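Local coordinates for Gp15 protein (Listeria phage PSA, PDB 6R5W) that serves as the homotrimeric receptor binding protein of the phage, probably recognising the surface of its Listeria host, at residues S59-L65 with L77-I82; N86-V92 with I164-E170; W120-A126 with A137-V143. One frame throughout, in Å; residues are numbered along the deposited sequence. Where two conformers were deposited one is given.

Interaction 1. Residues S59-L65 with L77-I82; sequences SVQSVTL and LIARYI
Q61 lays its CB over one face of the Y81 ring, 3.4 Å from CB to the ring centroid, a CH-pi contact in which the methylene leans toward the CZ and CE2 rim. The Y81 ring gets there because its CG sits between the backbone N and the carbonyl carbon (chi1 58°), which swings the aromatic group back across the neighbouring strand. Q61 then bends at chi2, carrying its amide past the ring with the two planes 64° apart. V63 comes to the same ring from the edge, with CG1 4.0 Å from Y81 CE1, while its other methyl, CG2, lies 3.8 Å from A79 CB. Beyond A79, L65 CB meets L77 CB at 3.7 Å, and most of the apolar side-chain contacts lie on the Q61, V63 and L65 side. On the reverse side V60 CG2 reaches I82 CG1 at 3.9 Å, where V60 packs on R87 and I82 on F84 of a neighbouring subunit.

Behind these side chains stands an antiparallel pairing of the hairpin strands 61-65 and 72-84. Q61 and Y81 exchange two backbone hydrogen bonds, the one from Q61 N to Y81 O measuring 2.9 Å, and V63 and A79 form a second such pair. One water joins S62 O to Y81 OH. Further out, F88 and F113 meet the Y81 ring edge-to-face, and L110 and P111 cover the A79, L65 and V63 side. The chemistry is thus divided: backbone bonds set the register, and the tyrosine, held between methylene, methyl and aromatic groups, keeps its hydroxyl within reach of water.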
loop_
_atom_site.group_PDB
_atom_site.type_symbol
_atom_site.label_atom_id
_atom_site.label_comp_id
_atom_site.label_asym_id
_atom_site.label_seq_id
_atom_site.Cartn_x
_atom_site.Cartn_y
_atom_site.Cartn_z
ATOM N N SER A 59 3.260 -7.581 -2.198
ATOM C CA SER A 59 3.776 -8.131 -3.433
ATOM C C SER A 59 2.656 -8.665 -4.334
ATOM O O SER A 59 1.572 -9.077 -3.884
ATOM C CB SER A 59 4.798 -9.217 -3.111
ATOM O OG SER A 59 5.959 -8.626 -2.495
ATOM N N VAL A 60 2.915 -8.584 -5.634
ATOM C CA VAL A 60 1.918 -8.971 -6.629
ATOM C C VAL A 60 1.926 -10.473 -6.829
ATOM O O VAL A 60 2.954 -11.074 -7.128
ATOM C CB VAL A 60 2.141 -8.222 -7.941
ATOM C CG1 VAL A 60 1.203 -8.687 -9.010
ATOM C CG2 VAL A 60 2.073 -6.721 -7.774
ATOM N N GLN A 61 0.738 -11.071 -6.776
ATOM C CA GLN A 61 0.493 -12.488 -7.016
ATOM C C GLN A 61 -0.174 -12.681 -8.381
ATOM O O GLN A 61 -0.746 -11.755 -8.935
ATOM C CB GLN A 61 -0.440 -13.046 -5.923
ATOM C CG GLN A 61 -0.299 -12.536 -4.469
ATOM C CD GLN A 61 0.792 -13.249 -3.731
ATOM O OE1 GLN A 61 1.782 -12.626 -3.310
ATOM N NE2 GLN A 61 0.607 -14.555 -3.534
ATOM N N SER A 62 -0.087 -13.890 -8.965
ATOM C CA SER A 62 -0.719 -14.132 -10.248
ATOM C C SER A 62 -1.316 -15.535 -10.327
ATOM O O SER A 62 -0.824 -16.456 -9.666
ATOM C CB SER A 62 0.264 -13.930 -11.431
ATOM O OG SER A 62 1.103 -15.030 -11.506
ATOM N N VAL A 63 -2.368 -15.674 -11.129
ATOM C CA VAL A 63 -2.914 -16.977 -11.521
ATOM C C VAL A 63 -3.225 -16.953 -12.999
ATOM O O VAL A 63 -3.647 -15.928 -13.537
ATOM C CB VAL A 63 -4.217 -17.401 -10.757
ATOM C CG1 VAL A 63 -3.958 -17.571 -9.358
ATOM C CG2 VAL A 63 -5.364 -16.379 -11.034
ATOM N N THR A 64 -3.014 -18.092 -13.692
ATOM C CA THR A 64 -3.368 -18.205 -15.089
ATOM C C THR A 64 -4.798 -18.717 -15.265
ATOM O O THR A 64 -5.223 -19.592 -14.520
ATOM C CB THR A 64 -2.427 -19.183 -15.817
ATOM O OG1 THR A 64 -1.126 -18.643 -15.875
ATOM C CG2 THR A 64 -2.914 -19.431 -17.213
ATOM N N LEU A 65 -5.536 -18.133 -16.196
ATOM C CA LEU A 65 -6.913 -18.512 -16.463
ATOM C C LEU A 65 -6.986 -19.329 -17.749
ATOM O O LEU A 65 -6.433 -18.926 -18.794
ATOM C CB LEU A 65 -7.812 -17.270 -16.632
ATOM C CG LEU A 65 -7.735 -16.220 -15.535
ATOM C CD1 LEU A 65 -8.749 -15.109 -15.906
ATOM C CD2 LEU A 65 -7.997 -16.758 -14.174
ATOM N N LEU A 77 -4.083 -15.648 -20.495
ATOM C CA LEU A 77 -5.060 -15.009 -19.604
ATOM C C LEU A 77 -4.496 -15.077 -18.206
ATOM O O LEU A 77 -4.317 -16.163 -17.669
ATOM C CB LEU A 77 -6.418 -15.705 -19.698
ATOM C CG LEU A 77 -6.871 -15.812 -21.140
ATOM C CD1 LEU A 77 -8.324 -16.482 -21.181
ATOM C CD2 LEU A 77 -6.966 -14.549 -21.892
ATOM N N ILE A 78 -4.141 -13.914 -17.644
ATOM C CA ILE A 78 -3.507 -13.856 -16.336
ATOM C C ILE A 78 -4.254 -12.872 -15.456
ATOM O O ILE A 78 -4.539 -11.748 -15.868
ATOM C CB ILE A 78 -2.005 -13.491 -16.458
ATOM C CG1 ILE A 78 -1.320 -14.576 -17.313
ATOM C CG2 ILE A 78 -1.382 -13.394 -15.077
ATOM C CD1 ILE A 78 0.085 -14.240 -17.755
ATOM N N ALA A 79 -4.580 -13.297 -14.276
ATOM C CA ALA A 79 -5.098 -12.406 -13.241
ATOM C C ALA A 79 -4.012 -12.123 -12.219
ATOM O O ALA A 79 -3.518 -13.031 -11.539
ATOM C CB ALA A 79 -6.330 -13.022 -12.565
ATOM N N ARG A 80 -3.672 -10.850 -12.067
ATOM C CA ARG A 80 -2.697 -10.438 -11.069
ATOM C C ARG A 80 -3.432 -9.777 -9.930
ATOM O O ARG A 80 -4.456 -9.114 -10.149
ATOM C CB ARG A 80 -1.692 -9.471 -11.662
ATOM C CG ARG A 80 -0.907 -10.129 -12.789
ATOM C CD ARG A 80 0.162 -9.225 -13.407
ATOM N NE ARG A 80 0.890 -9.971 -14.499
ATOM C CZ ARG A 80 0.552 -9.947 -15.781
ATOM N NH1 ARG A 80 -0.512 -9.257 -16.237
ATOM N NH2 ARG A 80 1.270 -10.597 -16.670
ATOM N N TYR A 81 -2.964 -10.001 -8.720
ATOM C CA TYR A 81 -3.724 -9.483 -7.579
ATOM C C TYR A 81 -2.828 -9.099 -6.412
ATOM O O TYR A 81 -1.725 -9.638 -6.228
ATOM C CB TYR A 81 -4.785 -10.474 -7.129
ATOM C CG TYR A 81 -4.283 -11.847 -6.717
ATOM C CD1 TYR A 81 -4.037 -12.866 -7.687
ATOM C CD2 TYR A 81 -4.095 -12.150 -5.385
ATOM C CE1 TYR A 81 -3.602 -14.131 -7.286
ATOM C CE2 TYR A 81 -3.687 -13.445 -4.973
ATOM C CZ TYR A 81 -3.421 -14.398 -5.925
ATOM O OH TYR A 81 -2.970 -15.636 -5.510
ATOM N N ILE A 82 -3.317 -8.145 -5.646
ATOM C CA ILE A 82 -2.562 -7.534 -4.566
ATOM C C ILE A 82 -3.403 -7.533 -3.300
ATOM O O ILE A 82 -4.549 -7.082 -3.330
ATOM C CB ILE A 82 -2.181 -6.092 -4.910
ATOM C CG1 ILE A 82 -1.431 -6.008 -6.229
ATOM C CG2 ILE A 82 -1.290 -5.470 -3.790
ATOM C CD1 ILE A 82 -1.243 -4.484 -6.781
HETATM O O HOH W 1 -1.671 -17.380 -7.064
HETATM O O HOH W 2 -4.545 -18.599 -20.720
#

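Interaction 2. Residues N86-V92 with I164-E170; sequences NRFLVIV and IIYLTKE. With CD (cadmium ion), chain I.
E170 OE1 is gripped twice, by the cadmium ion at 2.6 Å and by R87, whose NE forms a salt bridge to it. The N-H of that bridge is badly aligned (116°), which makes the hydrogen bond weak despite the short separation, and the guanidinium and carboxylate planes stand almost perpendicular, 88° apart. E170 OE2 is the second cadmium ligand, 2.5 Å from the metal, so the carboxylate chelates the ion with both oxygens. Cation and metal together would be expected to stabilise its negative charge. R87 extends from CG to NE and sends NH1 to T168 O, 2.8 Å away; the same NH1 also bonds to D117, so the arginine links three parts of the chain.

T168, just past the end of strand 159-167, continues the pairing with F88. Its OG1, turned between its backbone N and carbonyl carbon (chi1 67°), accepts from F88 N at 2.8 Å, while T168 N returns a bond to F88 O. Farther along, V90 and Y166 form a hydrogen-bonded antiparallel pair. V90 CB sits over one face of the Y166 ring, 3.9 Å from CB to the ring centroid, and V90 CG2 touches T168 CG2. On the other side of the sheet, L89 CD1 packs on I165 CG2 at 3.8 Å.

Strand 87-97 lies between 72-84 and 159-167, the latter an outermost strand of the sheet within this chain. The L89, I91 and I165 side faces the other two subunits, where I165 meets I165 of both, whereas Y166 turns to L110, L114 and strand 122-127.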
loop_
_atom_site.group_PDB
_atom_site.type_symbol
_atom_site.label_atom_id
_atom_site.label_comp_id
_atom_site.label_asym_id
_atom_site.label_seq_id
_atom_site.Cartn_x
_atom_site.Cartn_y
_atom_site.Cartn_z
ATOM N N ASN A 86 -7.875 -7.268 4.241
ATOM C CA ASN A 86 -8.432 -8.589 4.022
ATOM C C ASN A 86 -9.175 -8.712 2.704
ATOM O O ASN A 86 -10.109 -9.520 2.567
ATOM C CB ASN A 86 -9.268 -8.942 5.255
ATOM C CG ASN A 86 -8.374 -9.268 6.436
ATOM O OD1 ASN A 86 -7.511 -10.192 6.358
ATOM N ND2 ASN A 86 -8.448 -8.441 7.451
ATOM N N ARG A 87 -8.761 -7.937 1.700
ATOM C CA ARG A 87 -9.298 -8.078 0.369
ATOM C C ARG A 87 -8.151 -8.199 -0.600
ATOM O O ARG A 87 -6.997 -8.029 -0.226
ATOM C CB ARG A 87 -10.171 -6.865 -0.034
ATOM C CG ARG A 87 -11.420 -6.578 0.897
ATOM C CD ARG A 87 -11.983 -5.223 0.509
ATOM N NE ARG A 87 -13.130 -4.729 1.270
ATOM C CZ ARG A 87 -14.390 -4.835 0.880
ATOM N NH1 ARG A 87 -14.731 -5.476 -0.241
ATOM N NH2 ARG A 87 -15.336 -4.272 1.644
ATOM N N PHE A 88 -8.491 -8.434 -1.855
ATOM C CA PHE A 88 -7.532 -8.356 -2.950
ATOM C C PHE A 88 -8.041 -7.354 -3.989
ATOM O O PHE A 88 -9.229 -7.362 -4.342
ATOM C CB PHE A 88 -7.301 -9.663 -3.663
ATOM C CG PHE A 88 -6.827 -10.757 -2.780
ATOM C CD1 PHE A 88 -5.498 -10.793 -2.360
ATOM C CD2 PHE A 88 -7.689 -11.770 -2.380
ATOM C CE1 PHE A 88 -5.050 -11.819 -1.538
ATOM C CE2 PHE A 88 -7.230 -12.799 -1.577
ATOM C CZ PHE A 88 -5.925 -12.798 -1.142
ATOM N N LEU A 89 -7.093 -6.599 -4.589
ATOM C CA LEU A 89 -7.335 -5.894 -5.823
ATOM C C LEU A 89 -6.905 -6.811 -6.955
ATOM O O LEU A 89 -5.763 -7.269 -6.968
ATOM C CB LEU A 89 -6.554 -4.608 -5.847
ATOM C CG LEU A 89 -6.745 -3.813 -7.124
ATOM C CD1 LEU A 89 -8.173 -3.222 -7.245
ATOM C CD2 LEU A 89 -5.700 -2.659 -7.088
ATOM N N VAL A 90 -7.804 -7.059 -7.895
ATOM C CA VAL A 90 -7.600 -8.028 -8.967
ATOM C C VAL A 90 -7.529 -7.257 -10.279
ATOM O O VAL A 90 -8.393 -6.411 -10.561
ATOM C CB VAL A 90 -8.710 -9.093 -9.012
ATOM C CG1 VAL A 90 -8.479 -10.042 -10.221
ATOM C CG2 VAL A 90 -8.813 -9.851 -7.667
ATOM N N ILE A 91 -6.506 -7.546 -11.084
ATOM C CA ILE A 91 -6.299 -6.870 -12.359
ATOM C C ILE A 91 -6.149 -7.940 -13.438
ATOM O O ILE A 91 -5.136 -8.663 -13.485
ATOM C CB ILE A 91 -5.082 -5.921 -12.317
ATOM C CG1 ILE A 91 -5.282 -4.865 -11.217
ATOM C CG2 ILE A 91 -4.822 -5.351 -13.709
ATOM C CD1 ILE A 91 -4.086 -4.020 -10.936
ATOM N N VAL A 92 -7.160 -8.095 -14.257
ATOM C CA VAL A 92 -7.167 -9.139 -15.299
ATOM C C VAL A 92 -6.378 -8.648 -16.509
ATOM O O VAL A 92 -6.285 -7.464 -16.777
ATOM C CB VAL A 92 -8.619 -9.521 -15.706
ATOM C CG1 VAL A 92 -8.671 -10.660 -16.691
ATOM C CG2 VAL A 92 -9.407 -9.866 -14.458
ATOM N N ILE A 164 -10.518 -5.139 -16.894
ATOM C CA ILE A 164 -11.319 -5.708 -15.820
ATOM C C ILE A 164 -10.490 -5.642 -14.533
ATOM O O ILE A 164 -9.551 -6.428 -14.332
ATOM C CB ILE A 164 -11.731 -7.145 -16.163
ATOM C CG1 ILE A 164 -12.555 -7.163 -17.460
ATOM C CG2 ILE A 164 -12.576 -7.692 -14.971
ATOM C CD1 ILE A 164 -12.773 -8.524 -17.929
ATOM N N ILE A 165 -10.890 -4.733 -13.632
ATOM C CA ILE A 165 -10.218 -4.482 -12.357
ATOM C C ILE A 165 -11.280 -4.385 -11.288
ATOM O O ILE A 165 -12.288 -3.703 -11.502
ATOM C CB ILE A 165 -9.399 -3.184 -12.386
ATOM C CG1 ILE A 165 -8.344 -3.324 -13.464
ATOM C CG2 ILE A 165 -8.859 -2.864 -10.984
ATOM C CD1 ILE A 165 -7.583 -2.000 -13.707
ATOM N N TYR A 166 -11.074 -5.075 -10.153
ATOM C CA TYR A 166 -12.115 -5.085 -9.111
ATOM C C TYR A 166 -11.515 -5.544 -7.778
ATOM O O TYR A 166 -10.433 -6.128 -7.726
ATOM C CB TYR A 166 -13.272 -6.010 -9.513
ATOM C CG TYR A 166 -12.882 -7.452 -9.579
ATOM C CD1 TYR A 166 -12.322 -8.010 -10.751
ATOM C CD2 TYR A 166 -13.045 -8.290 -8.473
ATOM C CE1 TYR A 166 -11.968 -9.279 -10.808
ATOM C CE2 TYR A 166 -12.681 -9.601 -8.519
ATOM C CZ TYR A 166 -12.132 -10.127 -9.712
ATOM O OH TYR A 166 -11.712 -11.426 -9.797
ATOM N N LEU A 167 -12.264 -5.311 -6.709
ATOM C CA LEU A 167 -11.960 -5.780 -5.365
ATOM C C LEU A 167 -12.804 -6.993 -4.950
ATOM O O LEU A 167 -13.989 -7.068 -5.235
ATOM C CB LEU A 167 -12.227 -4.649 -4.362
ATOM C CG LEU A 167 -11.262 -3.472 -4.425
ATOM C CD1 LEU A 167 -11.842 -2.249 -3.789
ATOM C CD2 LEU A 167 -9.930 -3.865 -3.765
ATOM N N THR A 168 -12.197 -7.898 -4.213
ATOM C CA THR A 168 -12.859 -9.038 -3.583
ATOM C C THR A 168 -13.506 -8.660 -2.235
ATOM O O THR A 168 -13.458 -7.524 -1.754
ATOM C CB THR A 168 -11.846 -10.166 -3.407
ATOM O OG1 THR A 168 -10.909 -9.698 -2.449
ATOM C CG2 THR A 168 -11.203 -10.563 -4.741
ATOM N N LYS A 169 -14.208 -9.644 -1.647
ATOM C CA LYS A 169 -14.860 -9.447 -0.343
ATOM C C LYS A 169 -13.872 -9.471 0.832
ATOM O O LYS A 169 -12.729 -9.928 0.730
ATOM C CB LYS A 169 -15.941 -10.519 -0.141
ATOM C CG LYS A 169 -17.087 -10.377 -1.108
ATOM C CD LYS A 169 -18.156 -11.521 -0.851
ATOM C CE LYS A 169 -19.522 -10.994 -0.621
ATOM N NZ LYS A 169 -20.075 -10.305 -1.811
ATOM N N GLU A 170 -14.356 -8.978 1.968
ATOM C CA GLU A 170 -13.630 -8.890 3.222
ATOM C C GLU A 170 -13.529 -10.264 3.866
ATOM O O GLU A 170 -14.442 -10.704 4.576
ATOM C CB GLU A 170 -14.382 -7.936 4.130
ATOM C CG GLU A 170 -13.492 -7.304 5.073
ATOM C CD GLU A 170 -12.621 -6.430 4.366
ATOM O OE1 GLU A 170 -13.141 -5.425 3.800
ATOM O OE2 GLU A 170 -11.385 -6.745 4.354
HETATM CD CD CD I . -11.374 -4.601 5.571
#

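Interaction 3. Residues W120-A126 with A137-V143; sequences WNKLYSA and ANIYLSV
Y140 leaves strand 136-141 with CB 4.0 Å from K122 O and close to N121 CB, and its ring then runs out between the side chains of N121 and L123. CG and CD1 lie beside L123, whose CD1 sits over one ring face, 3.9 Å from that methyl to the ring centroid and 18° off the normal, a CH-pi contact. On the other ring margin, CD2 meets N121 CG at 3.6 Å, the amide plane turned 42° from the ring. CE1 stays with L123, and CE2 comes near N121 ND2 and, more distantly, W120 CH2. CZ and OH run on past 120-126, and Y140 packs on Q129 of a neighbouring subunit. The amide ND2 of N121 also lies over the centre of the W120 ring, so the N121 amide touches both aromatic side chains.

Across the sheet from Y140, A126 CB touches I139 CD1 at 3.5 Å, and Y124 puts CE1 against L141 CB. Its CG is anti to the carbonyl carbon (chi1 -67°), directing the ring along L141 and its OH to I165 O. Three hydrogen-bonded pairs join this antiparallel hairpin; the bond from L141 N to K122 O is 2.7 Å. At the end where regular pairing gives out, one water donates to both W120 O and L141 O, and another bridges N121 OD1 and V143 N.

K122 bonds to D162 and N138 to Q136 of the third subunit, S125 to S125 of both neighbours. Backbone hydrogen bonds and apolar contacts thus hold the hairpin together, while K122, S125 and N138 carry polar bonds to neighbouring subunits.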
loop_
_atom_site.group_PDB
_atom_site.type_symbol
_atom_site.label_atom_id
_atom_site.label_comp_id
_atom_site.label_asym_id
_atom_site.label_seq_id
_atom_site.Cartn_x
_atom_site.Cartn_y
_atom_site.Cartn_z
ATOM N N TRP A 120 -24.583 -8.524 -7.834
ATOM C CA TRP A 120 -25.019 -8.940 -9.156
ATOM C C TRP A 120 -23.835 -8.678 -10.093
ATOM O O TRP A 120 -22.724 -8.358 -9.644
ATOM C CB TRP A 120 -26.295 -8.159 -9.573
ATOM C CG TRP A 120 -27.082 -8.835 -10.709
ATOM C CD1 TRP A 120 -27.824 -9.983 -10.633
ATOM C CD2 TRP A 120 -27.235 -8.345 -12.037
ATOM N NE1 TRP A 120 -28.386 -10.266 -11.865
ATOM C CE2 TRP A 120 -28.058 -9.261 -12.735
ATOM C CE3 TRP A 120 -26.732 -7.218 -12.724
ATOM C CZ2 TRP A 120 -28.400 -9.088 -14.095
ATOM C CZ3 TRP A 120 -27.063 -7.048 -14.056
ATOM C CH2 TRP A 120 -27.923 -7.992 -14.731
ATOM N N ASN A 121 -24.063 -8.842 -11.378
ATOM C CA ASN A 121 -22.976 -8.630 -12.340
ATOM C C ASN A 121 -22.394 -7.241 -12.220
ATOM O O ASN A 121 -23.101 -6.282 -12.008
ATOM C CB ASN A 121 -23.485 -8.810 -13.763
ATOM C CG ASN A 121 -23.957 -10.181 -13.996
ATOM O OD1 ASN A 121 -23.207 -11.107 -13.932
ATOM N ND2 ASN A 121 -25.246 -10.326 -14.252
ATOM N N LYS A 122 -21.079 -7.122 -12.446
ATOM C CA LYS A 122 -20.411 -5.851 -12.681
ATOM C C LYS A 122 -20.169 -5.698 -14.188
ATOM O O LYS A 122 -19.802 -6.669 -14.883
ATOM C CB LYS A 122 -19.098 -5.827 -11.902
ATOM C CG LYS A 122 -19.295 -5.874 -10.349
ATOM C CD LYS A 122 -17.973 -6.118 -9.578
ATOM C CE LYS A 122 -17.075 -4.926 -9.747
ATOM N NZ LYS A 122 -17.587 -3.793 -9.096
ATOM N N LEU A 123 -20.332 -4.473 -14.681
ATOM C CA LEU A 123 -20.353 -4.200 -16.117
ATOM C C LEU A 123 -19.108 -3.424 -16.537
ATOM O O LEU A 123 -18.853 -2.342 -16.013
ATOM C CB LEU A 123 -21.562 -3.352 -16.532
ATOM C CG LEU A 123 -22.881 -4.080 -16.767
ATOM C CD1 LEU A 123 -23.211 -5.150 -15.802
ATOM C CD2 LEU A 123 -24.028 -2.996 -16.909
ATOM N N TYR A 124 -18.421 -3.915 -17.551
ATOM C CA TYR A 124 -17.198 -3.293 -18.049
ATOM C C TYR A 124 -17.245 -3.051 -19.541
ATOM O O TYR A 124 -17.660 -3.941 -20.306
ATOM C CB TYR A 124 -16.004 -4.209 -17.755
ATOM C CG TYR A 124 -15.686 -4.357 -16.290
ATOM C CD1 TYR A 124 -16.302 -5.330 -15.511
ATOM C CD2 TYR A 124 -14.791 -3.457 -15.661
ATOM C CE1 TYR A 124 -15.989 -5.463 -14.167
ATOM C CE2 TYR A 124 -14.502 -3.576 -14.308
ATOM C CZ TYR A 124 -15.094 -4.567 -13.575
ATOM O OH TYR A 124 -14.835 -4.709 -12.223
ATOM N N SER A 125 -16.758 -1.879 -19.939
ATOM C CA SER A 125 -16.492 -1.562 -21.352
ATOM C C SER A 125 -15.100 -2.077 -21.721
ATOM O O SER A 125 -14.132 -1.821 -21.007
ATOM C CB SER A 125 -16.552 -0.059 -21.567
ATOM O OG SER A 125 -16.163 0.217 -22.929
ATOM N N ALA A 126 -14.990 -2.831 -22.812
ATOM C CA ALA A 126 -13.707 -3.428 -23.207
ATOM C C ALA A 126 -13.451 -3.104 -24.685
ATOM O O ALA A 126 -14.385 -2.981 -25.530
ATOM C CB ALA A 126 -13.686 -4.916 -23.021
ATOM N N ALA A 137 -16.845 -4.005 -26.588
ATOM C CA ALA A 137 -17.599 -5.073 -25.939
ATOM C C ALA A 137 -18.176 -4.577 -24.621
ATOM O O ALA A 137 -17.583 -3.749 -23.912
ATOM C CB ALA A 137 -16.742 -6.278 -25.725
ATOM N N ASN A 138 -19.362 -5.105 -24.305
ATOM C CA ASN A 138 -19.934 -5.031 -22.966
ATOM C C ASN A 138 -19.672 -6.373 -22.281
ATOM O O ASN A 138 -20.205 -7.414 -22.714
ATOM C CB ASN A 138 -21.444 -4.753 -23.014
ATOM C CG ASN A 138 -21.760 -3.359 -23.500
ATOM O OD1 ASN A 138 -21.010 -2.400 -23.295
ATOM N ND2 ASN A 138 -22.927 -3.224 -24.175
ATOM N N ILE A 139 -18.884 -6.362 -21.199
ATOM C CA ILE A 139 -18.473 -7.575 -20.515
ATOM C C ILE A 139 -19.044 -7.534 -19.096
ATOM O O ILE A 139 -18.897 -6.534 -18.392
ATOM C CB ILE A 139 -16.928 -7.743 -20.485
ATOM C CG1 ILE A 139 -16.397 -7.753 -21.912
ATOM C CG2 ILE A 139 -16.576 -8.974 -19.708
ATOM C CD1 ILE A 139 -14.850 -8.059 -21.993
ATOM N N TYR A 140 -19.653 -8.632 -18.678
ATOM C CA TYR A 140 -20.104 -8.787 -17.326
ATOM C C TYR A 140 -19.150 -9.628 -16.512
ATOM O O TYR A 140 -18.667 -10.650 -16.971
ATOM C CB TYR A 140 -21.468 -9.461 -17.239
ATOM C CG TYR A 140 -22.652 -8.733 -17.788
ATOM C CD1 TYR A 140 -22.547 -7.634 -18.585
ATOM C CD2 TYR A 140 -23.941 -9.238 -17.516
ATOM C CE1 TYR A 140 -23.702 -6.999 -19.121
ATOM C CE2 TYR A 140 -25.073 -8.620 -18.028
ATOM C CZ TYR A 140 -24.951 -7.553 -18.837
ATOM O OH TYR A 140 -26.038 -6.956 -19.374
ATOM N N LEU A 141 -18.860 -9.189 -15.292
ATOM C CA LEU A 141 -18.130 -10.020 -14.336
ATOM C C LEU A 141 -19.183 -10.521 -13.371
ATOM O O LEU A 141 -19.746 -9.695 -12.652
ATOM C CB LEU A 141 -17.071 -9.203 -13.585
ATOM C CG LEU A 141 -16.280 -9.975 -12.568
ATOM C CD1 LEU A 141 -15.403 -11.060 -13.236
ATOM C CD2 LEU A 141 -15.388 -9.112 -11.642
ATOM N N SER A 142 -19.404 -11.833 -13.317
ATOM C CA SER A 142 -20.482 -12.379 -12.481
ATOM C C SER A 142 -20.045 -12.498 -11.023
ATOM O O SER A 142 -18.868 -12.445 -10.693
ATOM C CB SER A 142 -20.912 -13.761 -13.011
ATOM O OG SER A 142 -19.974 -14.765 -12.551
ATOM N N VAL A 143 -21.018 -12.723 -10.122
ATOM C CA VAL A 143 -20.718 -12.888 -8.740
ATOM C C VAL A 143 -19.860 -14.137 -8.470
ATOM O O VAL A 143 -19.190 -14.194 -7.440
ATOM C CB VAL A 143 -21.991 -12.939 -7.848
ATOM C CG1 VAL A 143 -22.719 -11.614 -7.926
ATOM C CG2 VAL A 143 -22.872 -14.085 -8.231
HETATM O O HOH W 3 -19.988 -9.502 -9.819
HETATM O O HOH W 4 -23.688 -12.341 -11.238
#

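Overall arrangement
Interactions 1 and 2 belong to one antiparallel sheet, and interaction 3 to a second. The centres of interactions 1 and 2 are about 11 Å apart; they meet where strand 72-84 of interaction 1 pairs with strand 87-97 of interaction 2, with R80 O 2.7 Å from I91 N and Y81 packing on F88. Interaction 3, nested in the loop that interaction 2 closes, lies about 14 Å from it, centre to centre; I165 O and Y124 OH are 2.8 Å apart, and Y166 packs on L141. Interactions 1 and 3 do not touch, their nearest atoms about 8 Å apart. Among the three, interaction 2 alone includes a cadmium ligand, E170. All lie in the C-terminal beta domain, beyond the helices, and reach other subunits of the trimer.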